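Local coordinates for protein hypothetical glycoside hydrolase (Parabacteroides distasonis, PDB 3TAW) that is of unknown function but probably adopts the five-bladed beta-propeller fold of a glycoside hydrolase-like family, at residues A[303-308]-A[334-339]; A[90-95]-A[345-350]. All blocks are in the same frame, centred on the assembly; numbering follows the deposited sequence.

Contact 1. Residues A[303-308]-A[334-339]; sequences PFLQPT and WYLYYG
In a three-stranded antiparallel sheet (322-330, 333-340, 344-350), probably one blade of a beta-propeller, the middle strand, here 334-339, receives Leu-305 and Phe-304 from the loop 303-308 as a small apolar cluster. Leu-305 drops one methyl onto the ring of Tyr-338 in a CH-pi contact: CD2 lies 3.9 Å from the ring centroid and only 11° off the ring normal. The first torsion of Leu-305, with CG turned away from the backbone N (chi1 -166°), extends the branch toward the strand. The same CD2 comes within 4.2 Å of Leu-336 CD2, so this methyl joins two strand residues that lie on one side of the sheet. Within the loop, CB of Leu-305 lies 4.1 Å above the plane of the Phe-304 ring, displaced from the ring centre. The polar end of Tyr-338 belongs to a second link between loop and strand, since Glu-312 accepts from its hydroxyl through OE2 and from the backbone N of Thr-308 through OE1. Val-322 and Val-324 of the neighbouring strand also touch Leu-305. Phe-304 meets Leu-336 with its edge, CE2 standing 3.8 Å from Leu-336 CD2, near the ring plane.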
loop_
_atom_site.group_PDB
_atom_site.type_symbol
_atom_site.label_atom_id
_atom_site.label_comp_id
_atom_site.label_asym_id
_atom_site.label_seq_id
_atom_site.Cartn_x
_atom_site.Cartn_y
_atom_site.Cartn_z
ATOM N N PRO A 303 -0.505 10.132 -15.163
ATOM C CA PRO A 303 -0.718 9.962 -13.724
ATOM C C PRO A 303 -1.688 11.000 -13.159
ATOM O O PRO A 303 -1.779 12.111 -13.688
ATOM C CB PRO A 303 0.682 10.150 -13.135
ATOM C CG PRO A 303 1.443 10.928 -14.144
ATOM C CD PRO A 303 0.859 10.583 -15.476
ATOM N N PHE A 304 -2.414 10.628 -12.113
ATOM C CA PHE A 304 -3.361 11.541 -11.462
ATOM C C PHE A 304 -2.659 12.253 -10.304
ATOM O O PHE A 304 -3.202 13.190 -9.760
ATOM C CB PHE A 304 -4.619 10.843 -10.972
ATOM C CG PHE A 304 -4.424 9.989 -9.762
ATOM C CD1 PHE A 304 -3.972 8.696 -9.876
ATOM C CD2 PHE A 304 -4.718 10.468 -8.503
ATOM C CE1 PHE A 304 -3.777 7.912 -8.758
ATOM C CE2 PHE A 304 -4.550 9.685 -7.378
ATOM C CZ PHE A 304 -4.079 8.394 -7.506
ATOM N N LEU A 305 -1.458 11.806 -9.960
ATOM C CA LEU A 305 -0.642 12.434 -8.911
ATOM C C LEU A 305 0.822 12.247 -9.296
ATOM O O LEU A 305 1.203 11.159 -9.691
ATOM C CB LEU A 305 -0.909 11.772 -7.568
ATOM C CG LEU A 305 -0.421 12.473 -6.288
ATOM C CD1 LEU A 305 -1.274 13.712 -5.983
ATOM C CD2 LEU A 305 -0.465 11.487 -5.101
ATOM N N GLN A 306 1.630 13.300 -9.181
ATOM C CA GLN A 306 3.056 13.215 -9.511
ATOM C C GLN A 306 3.866 14.039 -8.511
ATOM O O GLN A 306 3.317 14.946 -7.879
ATOM C CB GLN A 306 3.321 13.711 -10.950
ATOM C CG GLN A 306 3.104 15.204 -11.155
ATOM C CD GLN A 306 3.538 15.692 -12.544
ATOM O OE1 GLN A 306 2.718 16.197 -13.292
ATOM N NE2 GLN A 306 4.808 15.532 -12.883
ATOM N N PRO A 307 5.151 13.696 -8.334
ATOM C CA PRO A 307 5.976 14.511 -7.427
ATOM C C PRO A 307 5.989 15.980 -7.847
ATOM O O PRO A 307 6.265 16.307 -9.014
ATOM C CB PRO A 307 7.347 13.872 -7.532
ATOM C CG PRO A 307 7.067 12.455 -7.876
ATOM C CD PRO A 307 5.902 12.528 -8.837
ATOM N N THR A 308 5.684 16.849 -6.888
ATOM C CA THR A 308 5.504 18.277 -7.139
ATOM C C THR A 308 6.277 19.102 -6.125
ATOM O O THR A 308 7.105 19.934 -6.509
ATOM C CB THR A 308 4.020 18.632 -7.108
ATOM O OG1 THR A 308 3.333 17.799 -8.075
ATOM C CG2 THR A 308 3.790 20.120 -7.427
ATOM N N TRP A 334 -12.605 12.029 0.301
ATOM C CA TRP A 334 -11.568 11.013 0.216
ATOM C C TRP A 334 -10.237 11.596 0.645
ATOM O O TRP A 334 -9.844 12.651 0.154
ATOM C CB TRP A 334 -11.435 10.519 -1.205
ATOM C CG TRP A 334 -12.609 9.779 -1.681
ATOM C CD1 TRP A 334 -13.641 10.279 -2.401
ATOM C CD2 TRP A 334 -12.884 8.389 -1.488
ATOM N NE1 TRP A 334 -14.562 9.298 -2.660
ATOM C CE2 TRP A 334 -14.120 8.121 -2.133
ATOM C CE3 TRP A 334 -12.229 7.356 -0.829
ATOM C CZ2 TRP A 334 -14.701 6.864 -2.132
ATOM C CZ3 TRP A 334 -12.814 6.084 -0.839
ATOM C CH2 TRP A 334 -14.046 5.870 -1.489
ATOM N N TYR A 335 -9.569 10.901 1.564
ATOM C CA TYR A 335 -8.243 11.247 2.025
ATOM C C TYR A 335 -7.276 10.157 1.567
ATOM O O TYR A 335 -7.429 8.987 1.929
ATOM C CB TYR A 335 -8.220 11.362 3.552
ATOM C CG TYR A 335 -9.033 12.520 4.071
ATOM C CD1 TYR A 335 -10.413 12.419 4.212
ATOM C CD2 TYR A 335 -8.432 13.734 4.390
ATOM C CE1 TYR A 335 -11.164 13.492 4.673
ATOM C CE2 TYR A 335 -9.176 14.812 4.852
ATOM C CZ TYR A 335 -10.555 14.682 4.996
ATOM O OH TYR A 335 -11.326 15.769 5.445
ATOM N N LEU A 336 -6.318 10.564 0.749
ATOM C CA LEU A 336 -5.316 9.699 0.119
ATOM C C LEU A 336 -3.953 9.959 0.758
ATOM O O LEU A 336 -3.492 11.086 0.752
ATOM C CB LEU A 336 -5.238 10.021 -1.381
ATOM C CG LEU A 336 -4.189 9.274 -2.191
ATOM C CD1 LEU A 336 -4.533 7.767 -2.264
ATOM C CD2 LEU A 336 -4.018 9.891 -3.578
ATOM N N TYR A 337 -3.357 8.913 1.353
ATOM C CA TYR A 337 -2.077 9.000 2.055
ATOM C C TYR A 337 -1.010 8.319 1.214
ATOM O O TYR A 337 -1.218 7.206 0.724
ATOM C CB TYR A 337 -2.170 8.387 3.459
ATOM C CG TYR A 337 -3.122 9.215 4.294
ATOM C CD1 TYR A 337 -2.707 10.413 4.879
ATOM C CD2 TYR A 337 -4.464 8.873 4.394
ATOM C CE1 TYR A 337 -3.600 11.209 5.584
ATOM C CE2 TYR A 337 -5.374 9.680 5.093
ATOM C CZ TYR A 337 -4.935 10.842 5.694
ATOM O OH TYR A 337 -5.859 11.636 6.354
ATOM N N TYR A 338 0.104 9.019 1.026
ATOM C CA TYR A 338 1.144 8.529 0.168
ATOM C C TYR A 338 2.534 8.802 0.723
ATOM O O TYR A 338 2.756 9.765 1.488
ATOM C CB TYR A 338 0.970 9.106 -1.250
ATOM C CG TYR A 338 0.981 10.621 -1.378
ATOM C CD1 TYR A 338 -0.181 11.364 -1.233
ATOM C CD2 TYR A 338 2.147 11.296 -1.701
ATOM C CE1 TYR A 338 -0.185 12.736 -1.366
ATOM C CE2 TYR A 338 2.168 12.675 -1.842
ATOM C CZ TYR A 338 0.999 13.384 -1.687
ATOM O OH TYR A 338 0.990 14.746 -1.828
ATOM N N GLY A 339 3.476 7.956 0.329
ATOM C CA GLY A 339 4.877 8.141 0.683
ATOM C C GLY A 339 5.473 9.214 -0.221
ATOM O O GLY A 339 5.130 9.295 -1.408
#

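Contact 2. Residues A[90-95]-A[345-350]; sequences DGIHFE and VAVAVS
The CA atoms of Ile-92 and Val-347, 7.0 Å apart, are the nearest pair between loop 90-95 and strand 345-350; Gly-91 bends the loop past the strand with a positive phi of 81°. The branched end of Val-347, CB and both methyls, lies against the carbonyl oxygen of Gly-91, and CG2, the branch anti to the backbone N, comes nearest, 3.8 Å from Gly-91 O. The other branch, CG1, faces Ile-92, whose CG1 lies 4.3 Å away in a loose apolar touch. Gly-91 O is not left to hydrocarbon alone, because the hydroxyl of Tyr-337 on the adjoining strand hydrogen-bonds to it.

Asp-90 braces the loop from within, and Ser-88 OG, bonded to Asp-90 N, Gly-91 N and His-93 O, adds to this. OD1 of Asp-90 accepts two backbone bonds, from His-93 N at 2.8 Å on the syn lone pair and from Ile-92 N, which comes from above the carboxylate plane. OD2 takes a nearly straight bond (175°) from His-93 ND1 in the plane of the imidazole, fixing the ring's rotation, while CG2 of Ile-92 sits 3.8 Å above the ring centre. Such an Asx turn within a wider Asx motif here shapes the connection between strands 81-88 and 95-96 of one blade, where it meets an outer strand, 344-350, of the last blade in the chain, consistent with the closure of a beta-propeller ring.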
loop_
_atom_site.group_PDB
_atom_site.type_symbol
_atom_site.label_atom_id
_atom_site.label_comp_id
_atom_site.label_asym_id
_atom_site.label_seq_id
_atom_site.Cartn_x
_atom_site.Cartn_y
_atom_site.Cartn_z
ATOM N N ASP A 90 -9.327 15.318 11.331
ATOM C CA ASP A 90 -9.443 16.205 10.170
ATOM C C ASP A 90 -8.666 15.694 8.946
ATOM O O ASP A 90 -8.710 16.315 7.878
ATOM C CB ASP A 90 -9.078 17.666 10.517
ATOM C CG ASP A 90 -7.606 17.869 10.882
ATOM O OD1 ASP A 90 -6.752 16.941 10.787
ATOM O OD2 ASP A 90 -7.281 19.025 11.275
ATOM N N GLY A 91 -7.955 14.569 9.097
ATOM C CA GLY A 91 -7.179 13.994 8.009
ATOM C C GLY A 91 -5.821 14.614 7.764
ATOM O O GLY A 91 -5.078 14.143 6.895
ATOM N N ILE A 92 -5.482 15.660 8.528
ATOM C CA ILE A 92 -4.294 16.473 8.285
ATOM C C ILE A 92 -3.374 16.510 9.483
ATOM O O ILE A 92 -2.177 16.295 9.336
ATOM C CB ILE A 92 -4.692 17.908 7.913
ATOM C CG1 ILE A 92 -5.325 17.932 6.518
ATOM C CG2 ILE A 92 -3.502 18.872 8.014
ATOM C CD1 ILE A 92 -6.082 19.242 6.233
ATOM N N HIS A 93 -3.936 16.789 10.662
ATOM C CA HIS A 93 -3.193 16.835 11.912
ATOM C C HIS A 93 -3.325 15.498 12.641
ATOM O O HIS A 93 -4.426 15.065 12.931
ATOM C CB HIS A 93 -3.741 17.965 12.782
ATOM C CG HIS A 93 -3.631 19.313 12.139
ATOM N ND1 HIS A 93 -4.692 19.921 11.503
ATOM C CD2 HIS A 93 -2.570 20.137 11.975
ATOM C CE1 HIS A 93 -4.292 21.079 11.002
ATOM N NE2 HIS A 93 -3.013 21.242 11.288
ATOM N N PHE A 94 -2.187 14.885 12.949
ATOM C CA PHE A 94 -2.133 13.550 13.528
ATOM C C PHE A 94 -1.533 13.535 14.898
ATOM O O PHE A 94 -0.557 14.244 15.181
ATOM C CB PHE A 94 -1.331 12.610 12.614
ATOM C CG PHE A 94 -2.106 12.193 11.418
ATOM C CD1 PHE A 94 -2.186 13.021 10.315
ATOM C CD2 PHE A 94 -2.840 11.020 11.430
ATOM C CE1 PHE A 94 -2.968 12.664 9.222
ATOM C CE2 PHE A 94 -3.597 10.631 10.341
ATOM C CZ PHE A 94 -3.676 11.471 9.233
ATOM N N GLU A 95 -2.122 12.702 15.733
ATOM C CA GLU A 95 -1.601 12.394 17.062
ATOM C C GLU A 95 -0.956 11.007 16.994
ATOM O O GLU A 95 -1.624 10.012 16.653
ATOM C CB GLU A 95 -2.744 12.405 18.042
ATOM C CG GLU A 95 -2.346 12.101 19.470
ATOM C CD GLU A 95 -3.490 12.389 20.428
ATOM O OE1 GLU A 95 -4.428 11.567 20.490
ATOM O OE2 GLU A 95 -3.429 13.445 21.092
ATOM N N VAL A 345 5.298 11.177 4.883
ATOM C CA VAL A 345 3.911 10.920 4.522
ATOM C C VAL A 345 3.206 12.241 4.194
ATOM O O VAL A 345 3.323 13.221 4.940
ATOM C CB VAL A 345 3.157 10.199 5.633
ATOM C CG1 VAL A 345 1.663 10.025 5.239
ATOM C CG2 VAL A 345 3.829 8.843 5.930
ATOM N N ALA A 346 2.457 12.240 3.101
ATOM C CA ALA A 346 1.610 13.367 2.699
ATOM C C ALA A 346 0.168 12.919 2.441
ATOM O O ALA A 346 -0.105 11.712 2.334
ATOM C CB ALA A 346 2.187 14.089 1.453
ATOM N N VAL A 347 -0.738 13.907 2.428
ATOM C CA VAL A 347 -2.162 13.712 2.176
ATOM C C VAL A 347 -2.632 14.560 0.978
ATOM O O VAL A 347 -2.171 15.680 0.764
ATOM C CB VAL A 347 -3.024 14.010 3.437
ATOM C CG1 VAL A 347 -3.025 15.507 3.805
ATOM C CG2 VAL A 347 -4.445 13.465 3.260
ATOM N N ALA A 348 -3.544 14.003 0.196
ATOM C CA ALA A 348 -4.310 14.766 -0.788
ATOM C C ALA A 348 -5.793 14.411 -0.575
ATOM O O ALA A 348 -6.131 13.305 -0.124
ATOM C CB ALA A 348 -3.850 14.454 -2.239
ATOM N N VAL A 349 -6.670 15.357 -0.889
ATOM C CA VAL A 349 -8.092 15.249 -0.538
ATOM C C VAL A 349 -8.909 15.475 -1.786
ATOM O O VAL A 349 -8.552 16.308 -2.619
ATOM C CB VAL A 349 -8.463 16.238 0.590
ATOM C CG1 VAL A 349 -9.916 16.048 1.054
ATOM C CG2 VAL A 349 -7.519 16.049 1.775
ATOM N N SER A 350 -9.955 14.672 -1.964
ATOM C CA SER A 350 -10.892 14.846 -3.077
ATOM C C SER A 350 -12.348 14.803 -2.611
ATOM O O SER A 350 -12.690 14.090 -1.670
ATOM C CB SER A 350 -10.702 13.739 -4.104
ATOM O OG SER A 350 -11.661 13.868 -5.156
#

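How the contacts relate
Both contacts are largely buried and share one antiparallel sheet, in which strands 333-340 and 344-350 are neighbours; Trp-334 N and Ser-350 O pair between them at 2.9 Å. The centre of contact 1 lies about 12 Å from the centre of the chain, that of contact 2 about 16 Å, and contact 1 depends on methyls and aromatic rings. Contact 2 brings in a distant part of the chain and sets a carbonyl against a valine, backed by a polar turn whose histidine is exposed. Tyrosines from the two sides of strand 334-339 divide the work: Tyr-338 serves contact 1, whereas Tyr-337 packs its CE1 against Val-347 CG2 of contact 2.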